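Long-range contacts in uncharacterized protein Tfu_2867 (Thermobifida fusca, PDB 2QE6), which binds S-adenosylmethionine and is probably a methyltransferase of unknown substrate: residues Ser196-Gly201 / Arg222-Ile227; Val10-Gly15 / Asp113-Thr118. The protein carries 1 engineered substitution. One frame throughout, in Å; residues are numbered along the deposited sequence.

Contact 1 of 2, residues Ser196-Gly201 / Arg222-Ile227; sequences SLVDTG and RTPEEI
Ser196 turns its CB toward the first turn of helix 224-229, 3.8 Å from Ile227 CD1. Its hydroxyl, swung anti to the backbone N (chi1 178°), lies beside its own carbonyl carbon. From there OG donates to Leu197 O at 2.8 Å, coming from above the carbonyl plane, and accepts at 2.7 Å from a water that in turn accepts a hydrogen bond from Arg222 NH1; NH2 of the same guanidinium donates to Leu170 O. Putting an alanine here would probably strip Leu197 O of one of its two donors and cost the bridging water an acceptor, so that Arg222 NH1 is held less firmly. The other donor to Leu197 O is Arg222 N, 3.2 Å away on the opposite face of the carbonyl, with an N-H...O angle of 163°. Val198 lies between the two backbone bonds: Arg222 O returns the link by accepting from Asp199 N at 2.9 Å. The pattern is that of a single parallel beta bridge, formed where strand 191-197 of the Rossmann-like methyltransferase sheet gives way to loop. Val198 CG2 packs 3.8 Å from Pro224 CD, the two side chains crossing at about a right angle, and reaches Ile227 CD1. Asp199 O receives a CA-H...O contact from Thr223 CA at 3.4 Å; Thr223 is the N-cap of the helix, its OG1 accepting from Glu226 N. Asp199 OD1 accepts from Gly201 N, two residues on, in an Asx turn. Thr200 sets CG2 against the proline, 3.7 Å from Pro224 CG, while its OG1 pairs with Tyr243 OH.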
loop_
_atom_site.group_PDB
_atom_site.type_symbol
_atom_site.label_atom_id
_atom_site.label_comp_id
_atom_site.label_asym_id
_atom_site.label_seq_id
_atom_site.Cartn_x
_atom_site.Cartn_y
_atom_site.Cartn_z
ATOM N N SER A 196 -0.967 -3.463 -6.893
ATOM C CA SER A 196 -1.934 -2.788 -7.739
ATOM C C SER A 196 -2.991 -3.778 -8.181
ATOM O O SER A 196 -2.679 -4.911 -8.502
ATOM C CB SER A 196 -1.265 -2.254 -8.985
ATOM O OG SER A 196 -2.233 -1.622 -9.874
ATOM N N LEU A 197 -4.229 -3.307 -8.242
ATOM C CA LEU A 197 -5.246 -3.919 -9.041
ATOM C C LEU A 197 -4.735 -4.108 -10.470
ATOM O O LEU A 197 -4.191 -3.169 -11.081
ATOM C CB LEU A 197 -6.494 -3.024 -8.988
ATOM C CG LEU A 197 -7.795 -3.420 -9.687
ATOM C CD1 LEU A 197 -8.325 -4.818 -9.253
ATOM C CD2 LEU A 197 -8.786 -2.317 -9.384
ATOM N N VAL A 198 -4.941 -5.309 -11.025
ATOM C CA VAL A 198 -4.320 -5.696 -12.313
ATOM C C VAL A 198 -5.426 -5.986 -13.318
ATOM O O VAL A 198 -6.517 -6.386 -12.947
ATOM C CB VAL A 198 -3.327 -6.916 -12.166
ATOM C CG1 VAL A 198 -4.071 -8.223 -11.908
ATOM C CG2 VAL A 198 -2.403 -7.026 -13.409
ATOM N N ASP A 199 -5.165 -5.691 -14.585
ATOM C CA ASP A 199 -6.023 -6.112 -15.700
ATOM C C ASP A 199 -5.220 -7.187 -16.438
ATOM O O ASP A 199 -4.248 -6.884 -17.131
ATOM C CB ASP A 199 -6.333 -4.941 -16.648
ATOM C CG ASP A 199 -7.303 -5.298 -17.765
ATOM O OD1 ASP A 199 -7.567 -6.481 -17.986
ATOM O OD2 ASP A 199 -7.785 -4.385 -18.451
ATOM N N THR A 200 -5.650 -8.440 -16.293
ATOM C CA THR A 200 -5.159 -9.543 -17.096
ATOM C C THR A 200 -6.350 -10.120 -17.887
ATOM O O THR A 200 -6.378 -11.304 -18.203
ATOM C CB THR A 200 -4.468 -10.613 -16.234
ATOM O OG1 THR A 200 -5.370 -11.058 -15.232
ATOM C CG2 THR A 200 -3.192 -10.057 -15.540
ATOM N N GLY A 201 -7.347 -9.281 -18.196
ATOM C CA GLY A 201 -8.500 -9.701 -18.992
ATOM C C GLY A 201 -9.506 -10.571 -18.266
ATOM O O GLY A 201 -10.244 -11.322 -18.863
ATOM N N ARG A 222 -4.376 -1.760 -13.898
ATOM C CA ARG A 222 -3.275 -1.643 -14.878
ATOM C C ARG A 222 -2.830 -3.025 -15.324
ATOM O O ARG A 222 -2.815 -3.950 -14.533
ATOM C CB ARG A 222 -2.096 -0.826 -14.316
ATOM C CG ARG A 222 -2.394 0.635 -14.266
ATOM C CD ARG A 222 -1.224 1.558 -13.877
ATOM N NE ARG A 222 -1.634 2.952 -14.137
ATOM C CZ ARG A 222 -2.248 3.781 -13.289
ATOM N NH1 ARG A 222 -2.445 3.468 -12.002
ATOM N NH2 ARG A 222 -2.599 4.981 -13.724
ATOM N N THR A 223 -2.522 -3.179 -16.596
ATOM C CA THR A 223 -1.927 -4.429 -17.066
ATOM C C THR A 223 -0.602 -4.732 -16.357
ATOM O O THR A 223 0.016 -3.839 -15.812
ATOM C CB THR A 223 -1.649 -4.407 -18.548
ATOM O OG1 THR A 223 -0.605 -3.465 -18.805
ATOM C CG2 THR A 223 -2.903 -4.036 -19.350
ATOM N N PRO A 224 -0.153 -5.996 -16.366
ATOM C CA PRO A 224 1.182 -6.278 -15.797
ATOM C C PRO A 224 2.304 -5.411 -16.364
ATOM O O PRO A 224 3.162 -4.987 -15.621
ATOM C CB PRO A 224 1.388 -7.753 -16.127
ATOM C CG PRO A 224 -0.009 -8.299 -16.195
ATOM C CD PRO A 224 -0.818 -7.237 -16.809
ATOM N N GLU A 225 2.268 -5.126 -17.656
ATOM C CA GLU A 225 3.296 -4.325 -18.291
ATOM C C GLU A 225 3.215 -2.865 -17.833
ATOM O O GLU A 225 4.238 -2.212 -17.641
ATOM C CB GLU A 225 3.134 -4.402 -19.799
ATOM C CG GLU A 225 3.327 -5.835 -20.404
ATOM C CD GLU A 225 2.235 -6.924 -20.062
ATOM O OE1 GLU A 225 1.028 -6.634 -19.813
ATOM O OE2 GLU A 225 2.617 -8.125 -20.056
ATOM N N GLU A 226 1.996 -2.343 -17.675
ATOM C CA GLU A 226 1.787 -0.977 -17.165
ATOM C C GLU A 226 2.228 -0.825 -15.700
ATOM O O GLU A 226 2.797 0.201 -15.321
ATOM C CB GLU A 226 0.339 -0.542 -17.362
ATOM C CG GLU A 226 0.060 -0.161 -18.802
ATOM C CD GLU A 226 0.817 1.124 -19.195
ATOM O OE1 GLU A 226 0.482 2.180 -18.586
ATOM O OE2 GLU A 226 1.750 1.071 -20.076
ATOM N N ILE A 227 2.034 -1.866 -14.908
ATOM C CA ILE A 227 2.551 -1.873 -13.542
ATOM C C ILE A 227 4.087 -1.851 -13.572
ATOM O O ILE A 227 4.715 -1.002 -12.918
ATOM C CB ILE A 227 2.022 -3.091 -12.733
ATOM C CG1 ILE A 227 0.502 -2.985 -12.577
ATOM C CG2 ILE A 227 2.728 -3.182 -11.412
ATOM C CD1 ILE A 227 -0.209 -4.227 -12.072
HETATM O O HOH W 1 -2.957 0.615 -11.196
#

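Contact 2 of 2, residues Val10-Gly15 / Asp113-Thr118; sequences VWPPPG and DPMVLT
Helix 114-124, which follows strand 106-111 in the Rossmann-like methyltransferase fold, presents Met115 and Thr118 to the proline-rich N-terminal segment, where Trp11, Pro12 and Pro13 receive them. Met115 is a selenomethionine. Its CG stands anti to the backbone N (chi1 -162°) and the chain runs extended until it bends at chi3, about the CG-SE bond, which brings the terminal methyl up to the prolines: Met115 CE is 3.5 Å from Pro12 CB and 3.9 Å from Pro13 CD. Further back, Met115 CG comes within 4.0 Å of Trp11 CZ2. The selenium makes a Met-aromatic contact, with Met115 SE 5.4 Å from the centroid of the six-membered ring of Trp11 and 49° off its normal, an oblique approach. Thr118 meets the same indole near its plane, at the edge, with CG2 4.1 Å from Trp11 CZ3; its OG1 donates back to Pro114 O at 2.9 Å, so the methyl is the branch offered to the ring. A cis peptide bond joins Trp11 to Pro12, and the chain folds Pro12 CB and Pro13 CD over one face of the indole, both offset toward its rim. Trp11 NE1 is satisfied by Asp35 OD1, which probably helps to fix the ring's rotation. At the start of the helix, Asp113 OD1 caps Met115 N at 2.9 Å and also makes a salt bridge with Arg25. Across the two segments only methyl, methylene, selenium and ring surfaces meet, and the fit rests on shape and dispersion, with the directional polar bonds made within the helix or to neighbouring residues.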
loop_
_atom_site.group_PDB
_atom_site.type_symbol
_atom_site.label_atom_id
_atom_site.label_comp_id
_atom_site.label_asym_id
_atom_site.label_seq_id
_atom_site.Cartn_x
_atom_site.Cartn_y
_atom_site.Cartn_z
ATOM N N VAL A 10 -17.694 6.774 21.140
ATOM C CA VAL A 10 -16.290 7.183 21.306
ATOM C C VAL A 10 -15.370 6.739 20.133
ATOM O O VAL A 10 -14.359 7.403 19.900
ATOM C CB VAL A 10 -15.716 6.812 22.742
ATOM C CG1 VAL A 10 -16.575 7.441 23.844
ATOM C CG2 VAL A 10 -15.604 5.301 22.957
ATOM N N TRP A 11 -15.732 5.675 19.389
ATOM C CA TRP A 11 -14.920 5.179 18.247
ATOM C C TRP A 11 -15.712 4.364 17.214
ATOM O O TRP A 11 -16.502 3.530 17.592
ATOM C CB TRP A 11 -13.747 4.291 18.723
ATOM C CG TRP A 11 -12.762 4.109 17.592
ATOM C CD1 TRP A 11 -12.725 3.093 16.670
ATOM C CD2 TRP A 11 -11.766 5.044 17.209
ATOM N NE1 TRP A 11 -11.741 3.339 15.734
ATOM C CE2 TRP A 11 -11.136 4.535 16.035
ATOM C CE3 TRP A 11 -11.354 6.283 17.723
ATOM C CZ2 TRP A 11 -10.090 5.212 15.390
ATOM C CZ3 TRP A 11 -10.304 6.953 17.082
ATOM C CH2 TRP A 11 -9.697 6.419 15.924
ATOM N N PRO A 12 -15.491 4.576 15.900
ATOM C CA PRO A 12 -14.680 5.603 15.257
ATOM C C PRO A 12 -15.231 6.988 15.583
ATOM O O PRO A 12 -16.397 7.090 16.010
ATOM C CB PRO A 12 -14.809 5.299 13.763
ATOM C CG PRO A 12 -15.341 3.928 13.660
ATOM C CD PRO A 12 -16.106 3.671 14.916
ATOM N N PRO A 13 -14.403 8.043 15.429
ATOM C CA PRO A 13 -14.853 9.344 15.958
ATOM C C PRO A 13 -16.028 9.863 15.129
ATOM O O PRO A 13 -15.891 10.002 13.915
ATOM C CB PRO A 13 -13.615 10.259 15.824
ATOM C CG PRO A 13 -12.460 9.341 15.463
ATOM C CD PRO A 13 -13.061 8.128 14.820
ATOM N N PRO A 14 -17.173 10.133 15.782
ATOM C CA PRO A 14 -18.385 10.548 15.061
ATOM C C PRO A 14 -18.174 11.804 14.197
ATOM O O PRO A 14 -18.798 11.924 13.146
ATOM C CB PRO A 14 -19.391 10.824 16.178
ATOM C CG PRO A 14 -18.852 10.153 17.378
ATOM C CD PRO A 14 -17.378 10.105 17.241
ATOM N N GLY A 15 -17.291 12.712 14.621
ATOM C CA GLY A 15 -16.957 13.902 13.826
ATOM C C GLY A 15 -16.340 13.621 12.450
ATOM O O GLY A 15 -16.224 14.527 11.638
ATOM N N ASP A 113 -6.692 9.872 4.707
ATOM C CA ASP A 113 -7.787 9.736 5.670
ATOM C C ASP A 113 -7.293 10.184 7.032
ATOM O O ASP A 113 -6.452 9.543 7.577
ATOM C CB ASP A 113 -8.265 8.257 5.740
ATOM C CG ASP A 113 -9.604 8.097 6.438
ATOM O OD1 ASP A 113 -9.906 8.959 7.314
ATOM O OD2 ASP A 113 -10.338 7.098 6.156
ATOM N N PRO A 114 -7.872 11.246 7.602
ATOM C CA PRO A 114 -7.517 11.676 8.943
ATOM C C PRO A 114 -7.712 10.636 10.036
ATOM O O PRO A 114 -7.099 10.755 11.090
ATOM C CB PRO A 114 -8.440 12.859 9.198
ATOM C CG PRO A 114 -9.385 12.911 8.101
ATOM C CD PRO A 114 -8.879 12.126 6.981
HETATM N N MSE A 115 -8.581 9.644 9.828
HETATM C CA MSE A 115 -8.718 8.583 10.800
HETATM C C MSE A 115 -7.416 7.797 11.026
HETATM O O MSE A 115 -7.207 7.286 12.122
HETATM C CB MSE A 115 -9.855 7.606 10.460
HETATM C CG MSE A 115 -10.265 6.780 11.693
HETATM SE SE MSE A 115 -11.638 5.530 11.214
HETATM C CE MSE A 115 -13.070 6.847 11.110
ATOM N N VAL A 116 -6.568 7.704 10.014
ATOM C CA VAL A 116 -5.271 6.994 10.108
ATOM C C VAL A 116 -4.379 7.721 11.118
ATOM O O VAL A 116 -3.847 7.123 12.084
ATOM C CB VAL A 116 -4.590 6.861 8.692
ATOM C CG1 VAL A 116 -3.183 6.252 8.782
ATOM C CG2 VAL A 116 -5.444 6.030 7.758
ATOM N N LEU A 117 -4.281 9.034 10.960
ATOM C CA LEU A 117 -3.550 9.844 11.952
ATOM C C LEU A 117 -4.189 9.765 13.328
ATOM O O LEU A 117 -3.490 9.643 14.340
ATOM C CB LEU A 117 -3.450 11.304 11.517
ATOM C CG LEU A 117 -2.736 12.291 12.454
ATOM C CD1 LEU A 117 -1.365 11.763 12.978
ATOM C CD2 LEU A 117 -2.603 13.674 11.778
ATOM N N THR A 118 -5.517 9.842 13.389
ATOM C CA THR A 118 -6.169 9.830 14.679
ATOM C C THR A 118 -5.959 8.523 15.447
ATOM O O THR A 118 -5.736 8.546 16.652
ATOM C CB THR A 118 -7.668 10.160 14.565
ATOM O OG1 THR A 118 -7.799 11.365 13.814
ATOM C CG2 THR A 118 -8.274 10.373 15.956
#

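In the fold
Contact 1 ties the start of helix 224-229 to the end of a sheet strand, and contact 2 sets the N-terminal segment against a helix that follows one. They lie on opposite sides of the chain's centre, their own centres 33 Å apart and their nearest atoms about 18 Å apart, so neither touches the other; along the chain contact 2 is complete before contact 1 begins. Each lies at or just beyond the C-terminal end of a parallel strand, 191-197 or 106-111, the side on which Rossmann-like methyltransferases bind their cofactor. The side chain of Met115 is about 9 Å from the bound S-adenosylmethionine and that of Ser196 about 8 Å from the side chain of Asn61, a cofactor-binding residue.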